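Local coordinates for protein 5,10-methylenetetrahydromethanopterin reductase (Methanopyrus kandleri, PDB 1EZW) that catalyses the reversible reduction of methylenetetrahydromethanopterin to methyltetrahydromethanopterin with the reduced deazaflavin coenzyme F420, a step in methanogenesis from carbon dioxide, at residues V205-I210 against I224-Y229; G145-E150 against V154-A159; K18-I23 against A53-K58. One frame throughout, in Å; residues are numbered along the deposited sequence.

Contact 1. Residues V205-I210 against I224-Y229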
# COMPACT_ATOMS: atom_id res chain seq x y z
N VAL A 205 5.66 -35.57 23.80
CA VAL A 205 5.74 -36.65 22.84
C VAL A 205 6.49 -36.17 21.59
O VAL A 205 7.41 -36.82 21.10
CB VAL A 205 4.32 -37.08 22.40
CG1 VAL A 205 4.39 -37.95 21.13
CG2 VAL A 205 3.63 -37.85 23.55
N ALA A 206 6.14 -34.98 21.11
CA ALA A 206 6.76 -34.49 19.88
C ALA A 206 8.19 -34.03 19.94
O ALA A 206 8.96 -34.31 19.00
CB ALA A 206 5.88 -33.34 19.27
N VAL A 207 8.58 -33.31 21.00
CA VAL A 207 9.92 -32.77 21.07
C VAL A 207 11.04 -33.80 21.01
O VAL A 207 12.03 -33.57 20.32
CB VAL A 207 10.06 -31.78 22.26
CG1 VAL A 207 11.47 -31.29 22.41
CG2 VAL A 207 9.16 -30.54 21.97
N PRO A 208 10.93 -34.91 21.76
CA PRO A 208 12.01 -35.91 21.68
C PRO A 208 12.22 -36.42 20.23
O PRO A 208 13.35 -36.74 19.84
CB PRO A 208 11.51 -37.03 22.61
CG PRO A 208 10.79 -36.21 23.68
CD PRO A 208 9.93 -35.31 22.76
N LYS A 209 11.16 -36.50 19.44
CA LYS A 209 11.31 -36.95 18.07
C LYS A 209 11.95 -35.90 17.19
O LYS A 209 12.72 -36.23 16.29
CB LYS A 209 9.97 -37.43 17.52
CG LYS A 209 9.77 -38.92 17.82
CD LYS A 209 10.86 -39.74 17.10
CE LYS A 209 10.70 -41.26 17.30
NZ LYS A 209 10.83 -41.65 18.72
N ILE A 210 11.62 -34.62 17.44
CA ILE A 210 12.27 -33.55 16.70
C ILE A 210 13.75 -33.61 17.09
O ILE A 210 14.65 -33.52 16.25
CB ILE A 210 11.67 -32.15 17.13
CG1 ILE A 210 10.20 -32.10 16.69
CG2 ILE A 210 12.58 -31.02 16.59
CD1 ILE A 210 9.43 -30.88 17.29
N ILE A 224 16.29 -25.21 16.72
CA ILE A 224 14.97 -25.37 16.17
C ILE A 224 13.89 -24.65 16.95
O ILE A 224 13.78 -24.76 18.17
CB ILE A 224 14.65 -26.88 16.08
CG1 ILE A 224 15.77 -27.54 15.24
CG2 ILE A 224 13.27 -27.11 15.44
CD1 ILE A 224 15.73 -29.01 15.22
N ASP A 225 13.12 -23.83 16.23
CA ASP A 225 12.03 -23.09 16.84
C ASP A 225 10.81 -24.02 16.86
O ASP A 225 10.22 -24.31 15.81
CB ASP A 225 11.76 -21.81 16.01
CG ASP A 225 10.74 -20.87 16.67
OD1 ASP A 225 10.57 -20.94 17.90
OD2 ASP A 225 10.14 -20.04 15.96
N VAL A 226 10.45 -24.53 18.04
CA VAL A 226 9.29 -25.41 18.16
C VAL A 226 8.05 -24.53 18.36
O VAL A 226 7.85 -23.96 19.43
CB VAL A 226 9.45 -26.39 19.36
CG1 VAL A 226 8.25 -27.30 19.47
CG2 VAL A 226 10.68 -27.27 19.12
N ALA A 227 7.23 -24.46 17.32
CA ALA A 227 6.05 -23.58 17.32
C ALA A 227 4.77 -24.32 17.54
O ALA A 227 4.44 -25.27 16.81
CB ALA A 227 6.00 -22.81 16.00
N ALA A 228 4.02 -23.90 18.56
CA ALA A 228 2.75 -24.52 18.83
C ALA A 228 1.65 -23.76 18.09
O ALA A 228 1.43 -22.60 18.38
CB ALA A 228 2.46 -24.48 20.35
N TYR A 229 1.02 -24.41 17.12
CA TYR A 229 -0.09 -23.80 16.38
C TYR A 229 -1.30 -24.14 17.26
O TYR A 229 -1.87 -25.23 17.17
CB TYR A 229 -0.19 -24.46 14.99
CG TYR A 229 0.32 -23.62 13.82
CD1 TYR A 229 1.28 -22.63 13.99
CD2 TYR A 229 -0.14 -23.87 12.53
CE1 TYR A 229 1.79 -21.90 12.88
CE2 TYR A 229 0.35 -23.16 11.43
CZ TYR A 229 1.31 -22.19 11.61
OH TYR A 229 1.82 -21.53 10.50

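Contact 2. Residues G145-E150 against V154-A159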
# COMPACT_ATOMS: atom_id res chain seq x y z
N GLY A 145 20.12 -19.62 -8.13
CA GLY A 145 20.12 -20.62 -9.17
C GLY A 145 21.42 -20.68 -9.94
O GLY A 145 22.44 -20.13 -9.50
N PRO A 146 21.42 -21.32 -11.10
CA PRO A 146 20.24 -21.98 -11.67
C PRO A 146 19.84 -23.18 -10.82
O PRO A 146 20.68 -23.87 -10.22
CB PRO A 146 20.72 -22.40 -13.06
CG PRO A 146 22.20 -22.70 -12.76
CD PRO A 146 22.55 -21.43 -12.04
N VAL A 147 18.54 -23.43 -10.73
CA VAL A 147 18.11 -24.58 -9.98
C VAL A 147 18.28 -25.80 -10.90
O VAL A 147 17.85 -25.78 -12.03
CB VAL A 147 16.65 -24.48 -9.61
CG1 VAL A 147 16.25 -25.73 -8.85
CG2 VAL A 147 16.40 -23.20 -8.80
N GLU A 148 18.93 -26.85 -10.40
CA GLU A 148 19.11 -28.08 -11.17
C GLU A 148 18.92 -29.14 -10.14
O GLU A 148 19.74 -29.31 -9.23
CB GLU A 148 20.51 -28.15 -11.78
CG GLU A 148 20.68 -27.17 -12.94
CD GLU A 148 22.05 -27.27 -13.61
OE1 GLU A 148 22.11 -27.32 -14.86
OE2 GLU A 148 23.06 -27.29 -12.88
N TYR A 149 17.80 -29.83 -10.24
CA TYR A 149 17.50 -30.85 -9.26
C TYR A 149 16.70 -31.99 -9.83
O TYR A 149 15.67 -31.80 -10.47
CB TYR A 149 16.74 -30.22 -8.07
CG TYR A 149 16.57 -31.17 -6.93
CD1 TYR A 149 17.64 -31.44 -6.09
CD2 TYR A 149 15.39 -31.88 -6.75
CE1 TYR A 149 17.53 -32.40 -5.07
CE2 TYR A 149 15.26 -32.83 -5.74
CZ TYR A 149 16.33 -33.08 -4.90
OH TYR A 149 16.22 -34.00 -3.88
N GLU A 150 17.17 -33.21 -9.57
CA GLU A 150 16.47 -34.38 -10.06
C GLU A 150 16.15 -35.27 -8.87
O GLU A 150 17.02 -35.97 -8.35
CB GLU A 150 17.33 -35.13 -11.08
CG GLU A 150 16.66 -36.42 -11.53
CD GLU A 150 17.29 -37.04 -12.77
OE1 GLU A 150 16.86 -38.15 -13.14
OE2 GLU A 150 18.19 -36.40 -13.37
N VAL A 154 10.21 -34.21 -7.91
CA VAL A 154 10.37 -33.10 -8.84
C VAL A 154 11.69 -33.27 -9.56
O VAL A 154 12.71 -33.62 -8.96
CB VAL A 154 10.34 -31.69 -8.11
CG1 VAL A 154 11.42 -31.59 -7.03
CG2 VAL A 154 10.52 -30.61 -9.14
N LYS A 155 11.64 -33.06 -10.88
CA LYS A 155 12.84 -33.08 -11.69
C LYS A 155 12.78 -31.81 -12.53
O LYS A 155 11.86 -31.61 -13.30
CB LYS A 155 12.91 -34.33 -12.60
CG LYS A 155 14.16 -34.28 -13.50
CD LYS A 155 14.24 -35.52 -14.43
CE LYS A 155 15.45 -35.38 -15.37
NZ LYS A 155 15.72 -36.63 -16.14
N THR A 156 13.76 -30.94 -12.37
CA THR A 156 13.76 -29.70 -13.14
C THR A 156 14.72 -29.81 -14.31
O THR A 156 15.46 -30.81 -14.44
CB THR A 156 14.29 -28.52 -12.30
OG1 THR A 156 15.69 -28.68 -12.06
CG2 THR A 156 13.57 -28.45 -10.95
N GLY A 157 14.66 -28.82 -15.19
CA GLY A 157 15.63 -28.69 -16.27
C GLY A 157 16.66 -27.74 -15.65
O GLY A 157 16.86 -27.74 -14.44
N THR A 158 17.35 -26.94 -16.45
CA THR A 158 18.30 -25.98 -15.89
C THR A 158 17.50 -24.70 -15.76
O THR A 158 17.35 -23.94 -16.70
CB THR A 158 19.49 -25.80 -16.83
OG1 THR A 158 20.18 -27.06 -16.87
CG2 THR A 158 20.42 -24.73 -16.32
N ALA A 159 17.02 -24.46 -14.54
CA ALA A 159 16.11 -23.33 -14.32
C ALA A 159 16.78 -22.08 -13.79
O ALA A 159 17.02 -21.97 -12.60
CB ALA A 159 15.02 -23.79 -13.37

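Contact 3. Residues K18-I23 against A53-K58. With MG (magnesium ion), chain B.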
# COMPACT_ATOMS: atom_id res chain seq x y z
N LYS A 18 -9.07 -6.76 6.50
CA LYS A 18 -9.24 -7.01 7.94
C LYS A 18 -8.08 -7.90 8.41
O LYS A 18 -7.48 -7.66 9.46
CB LYS A 18 -10.57 -7.71 8.19
CG LYS A 18 -10.74 -8.29 9.61
CD LYS A 18 -10.61 -7.24 10.69
CE LYS A 18 -11.79 -6.28 10.71
NZ LYS A 18 -13.02 -7.01 11.01
N ILE A 19 -7.76 -8.90 7.59
CA ILE A 19 -6.67 -9.80 7.93
C ILE A 19 -5.38 -8.96 8.03
O ILE A 19 -4.62 -9.07 9.01
CB ILE A 19 -6.48 -10.92 6.87
CG1 ILE A 19 -7.73 -11.84 6.77
CG2 ILE A 19 -5.22 -11.77 7.25
CD1 ILE A 19 -8.14 -12.51 8.11
N ALA A 20 -5.12 -8.09 7.04
CA ALA A 20 -3.93 -7.22 7.11
C ALA A 20 -3.94 -6.33 8.35
O ALA A 20 -2.92 -6.17 9.02
CB ALA A 20 -3.85 -6.35 5.82
N HIS A 21 -5.09 -5.70 8.65
CA HIS A 21 -5.22 -4.87 9.84
C HIS A 21 -4.88 -5.67 11.12
O HIS A 21 -4.17 -5.13 12.00
CB HIS A 21 -6.68 -4.36 9.93
CG HIS A 21 -7.04 -3.75 11.26
ND1 HIS A 21 -6.48 -2.58 11.73
CD2 HIS A 21 -7.87 -4.19 12.23
CE1 HIS A 21 -6.94 -2.33 12.94
NE2 HIS A 21 -7.79 -3.29 13.27
N LEU A 22 -5.39 -6.90 11.23
CA LEU A 22 -5.13 -7.69 12.46
C LEU A 22 -3.66 -8.03 12.58
O LEU A 22 -3.08 -8.03 13.68
CB LEU A 22 -5.99 -8.95 12.52
CG LEU A 22 -7.49 -8.62 12.73
CD1 LEU A 22 -8.26 -9.94 12.63
CD2 LEU A 22 -7.75 -7.92 14.10
N ILE A 23 -3.02 -8.24 11.44
CA ILE A 23 -1.57 -8.52 11.50
C ILE A 23 -0.82 -7.26 11.96
O ILE A 23 0.14 -7.37 12.75
CB ILE A 23 -1.07 -9.01 10.13
CG1 ILE A 23 -1.66 -10.40 9.86
CG2 ILE A 23 0.48 -9.12 10.15
CD1 ILE A 23 -1.32 -11.00 8.46
N ALA A 53 2.10 -7.22 3.95
CA ALA A 53 3.48 -6.71 3.88
C ALA A 53 3.51 -5.20 3.71
O ALA A 53 4.37 -4.51 4.25
CB ALA A 53 4.26 -7.36 2.74
N VAL A 54 2.57 -4.68 2.94
CA VAL A 54 2.46 -3.25 2.66
C VAL A 54 2.03 -2.43 3.91
O VAL A 54 2.47 -1.28 4.10
CB VAL A 54 1.43 -3.11 1.48
CG1 VAL A 54 0.84 -1.75 1.37
CG2 VAL A 54 2.17 -3.51 0.19
N ILE A 55 1.22 -3.08 4.75
CA ILE A 55 0.63 -2.48 5.95
C ILE A 55 1.39 -2.72 7.25
O ILE A 55 0.95 -2.33 8.32
CB ILE A 55 -0.81 -3.04 6.10
CG1 ILE A 55 -1.62 -2.69 4.85
CG2 ILE A 55 -1.47 -2.49 7.34
CD1 ILE A 55 -1.73 -1.23 4.60
N THR A 56 2.55 -3.37 7.15
CA THR A 56 3.35 -3.70 8.34
C THR A 56 4.80 -3.44 8.03
O THR A 56 5.13 -3.23 6.87
CB THR A 56 3.22 -5.20 8.75
OG1 THR A 56 3.59 -6.04 7.64
CG2 THR A 56 1.78 -5.56 9.14
N SER A 57 5.65 -3.45 9.04
CA SER A 57 7.09 -3.21 8.86
C SER A 57 8.08 -4.08 9.59
O SER A 57 9.28 -4.02 9.31
CB SER A 57 7.41 -1.75 9.18
OG SER A 57 6.88 -0.96 8.10
N LYS A 58 7.62 -4.84 10.57
CA LYS A 58 8.54 -5.63 11.41
C LYS A 58 8.20 -7.09 11.53
O LYS A 58 9.09 -7.97 11.63
CB LYS A 58 8.53 -5.05 12.85
CG LYS A 58 8.77 -3.55 13.02
CD LYS A 58 8.58 -3.18 14.54
CE LYS A 58 8.85 -1.69 14.85
NZ LYS A 58 8.60 -1.25 16.27
MG MG B . 6.32 -1.81 5.56
O HOH W 1 5.80 -2.42 3.30
O HOH W 2 4.32 -0.48 5.61

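Contact 1. Residues V205-I210 against I224-Y229
Val207 and Val226 bring helix and strand together, their CA atoms 7.9 Å apart, while Ile210 and Ile224 form the second close pair at 8.6 Å between CA atoms. Residues 205-210 are one stretch of a longer helix, kinked because Pro208 has no N-H to offer the preceding turn; regular bonding resumes with Ile210 N to Ala206 O. Residues 225-229 form a strand, and Ile224 stands in the loop just before it. The two backbones are too far apart to bond to each other, so branched aliphatic side chains do all the joining.

Ile210 is the shared element, since its two branches serve different partners. With chi1 at -66° its CG2 lies anti to the backbone N, and this methyl meets CD1 of Ile224 at 4.0 Å and CG2 of the same residue at 4.1 Å, thus lodging against both branches of that side chain. The other branch of Ile210 runs on in an extended line (chi2 169°) to reach Val226, CD1 to CG2, at 4.2 Å. Val226 turns its second methyl to the neighbouring turn of the helix, where its CG1 lies 4.2 Å from Val207 CG2. The side chains in each valine or isoleucine pair slant across one another, and all four residues are buried.

Leu221 adds to this apolar layer, touching Val207 and Ile210, and Phe203 covers Val226 from the same helix. On the other side of the strand, the carboxylate of Asp225 is held by Tyr174, Thr320 and Gln321. Strand 192-196, helix 200-216 and strand 225-229 make up a beta-alpha-beta unit, and packing of its helix on the outside of the parallel strands is the recurring theme of the TIM barrel.

Contact 2. Residues G145-E150 against V154-A159
The hydroxyl of Thr156 is gripped from two directions: OG1 accepts the N-H of Tyr149 at 3.0 Å from Tyr149 N and donates to Gly157 O at 2.8 Å. A chi1 of 70° sets OG1 between the backbone N and the carbonyl carbon, where it stands in for a backbone acceptor. Thr156 also returns a bond through its own amide, with Thr156 N 2.8 Å from Tyr149 O, running nearly straight out from the carbonyl (C=O...N 165°). A valine here would probably leave the amide of Tyr149 and the carbonyl of Gly157 without their common mate, weakening the hold just where the pairing slips.

That slip is one residue. Farther along, Val147 and Ala159 form an antiparallel hydrogen-bonded pair, with Val147 N to Ala159 O at 2.8 Å and Ala159 N to Val147 O at 3.0 Å. The first of these donors sits 37° above the carbonyl plane, the second in the plane of its own. Beyond Thr156, Glu150 and Lys155 are bridged through their backbones.

Outward, polar side chains run alongside each other. Thr158 OG1 donates to the anti lone pair of Glu148 OE1 at 2.8 Å, and Glu150 and Lys155 extend in parallel to a loose salt bridge, OE1 to NZ 3.6 Å; Lys155 also makes a long, weak ion pair with Glu120. On the other face the Tyr149 ring crosses Val154 at about a right angle, CD2 touching CG1 at 4.0 Å.

Val147 and Tyr149 rest on helix 127-142, where Gln140 accepts the amide of Glu148, while Leu74 of helix 73-86 touches Val147 and Ala159. Ala159 also packs on Tyr40 of the second subunit, so this hairpin-like excursion between helix 127-142 and strand 173-176 reaches a subunit interface.

Contact 3. Residues K18-I23 against A53-K58
A magnesium site shared between subunits lies behind this contact, where Thr56 packs its methyl on Ile23 and offers its carbonyl to the metal. Thr56 CG2 meets Ile23 CG2 at 3.9 Å, the two side chains slanting past one another. A chi1 of 57° tucks OG1 between the backbone N and the carbonyl carbon, where it bonds Ala52 O and Arg90, and leaves the methyl anti to that carbon, turned to Ile23. One turn back on the helix, Ala20 faces Ile55.

Thr56 O binds magnesium at 2.3 Å, and Thr56 O of the third subunit binds the same ion. Two waters also bind the ion: water 1, 2.4 Å from the metal, donates to Ala53 O at 2.7 Å, and water 2 donates to Val54 O. Ser57 OG also belongs to the site, at a long 2.7 Å from magnesium.

The backbone carbonyls of Ala53 and Val54 act as a second shell and, by accepting a hydrogen bond from each water, probably help turn the water lone pairs toward the metal. All the ligands described are neutral oxygens; the ion's charge is met by carbonyl, water and hydroxyl dipoles, which it is likely to polarise.

The three contacts succeed one another along the chain as contact 3, contact 2 and contact 1, and none touches another. Contacts 1 and 3 lie on opposite sides of the chain's centre, their own centres 28 Å apart and their nearest atoms about 11 Å. Contact 1 sets a helix on a strand; contact 3, which also holds a metal at a subunit interface, sets a helix on the end of the next helix. Contact 2 is an outlier, its centre 32 Å from that of contact 1 and 34 Å from that of contact 3. In TIM-barrel enzymes the active site lies at the C-terminal ends of the strands; the magnesium-binding loop leads into strand 60-63, so the ion probably lies toward the opposite end.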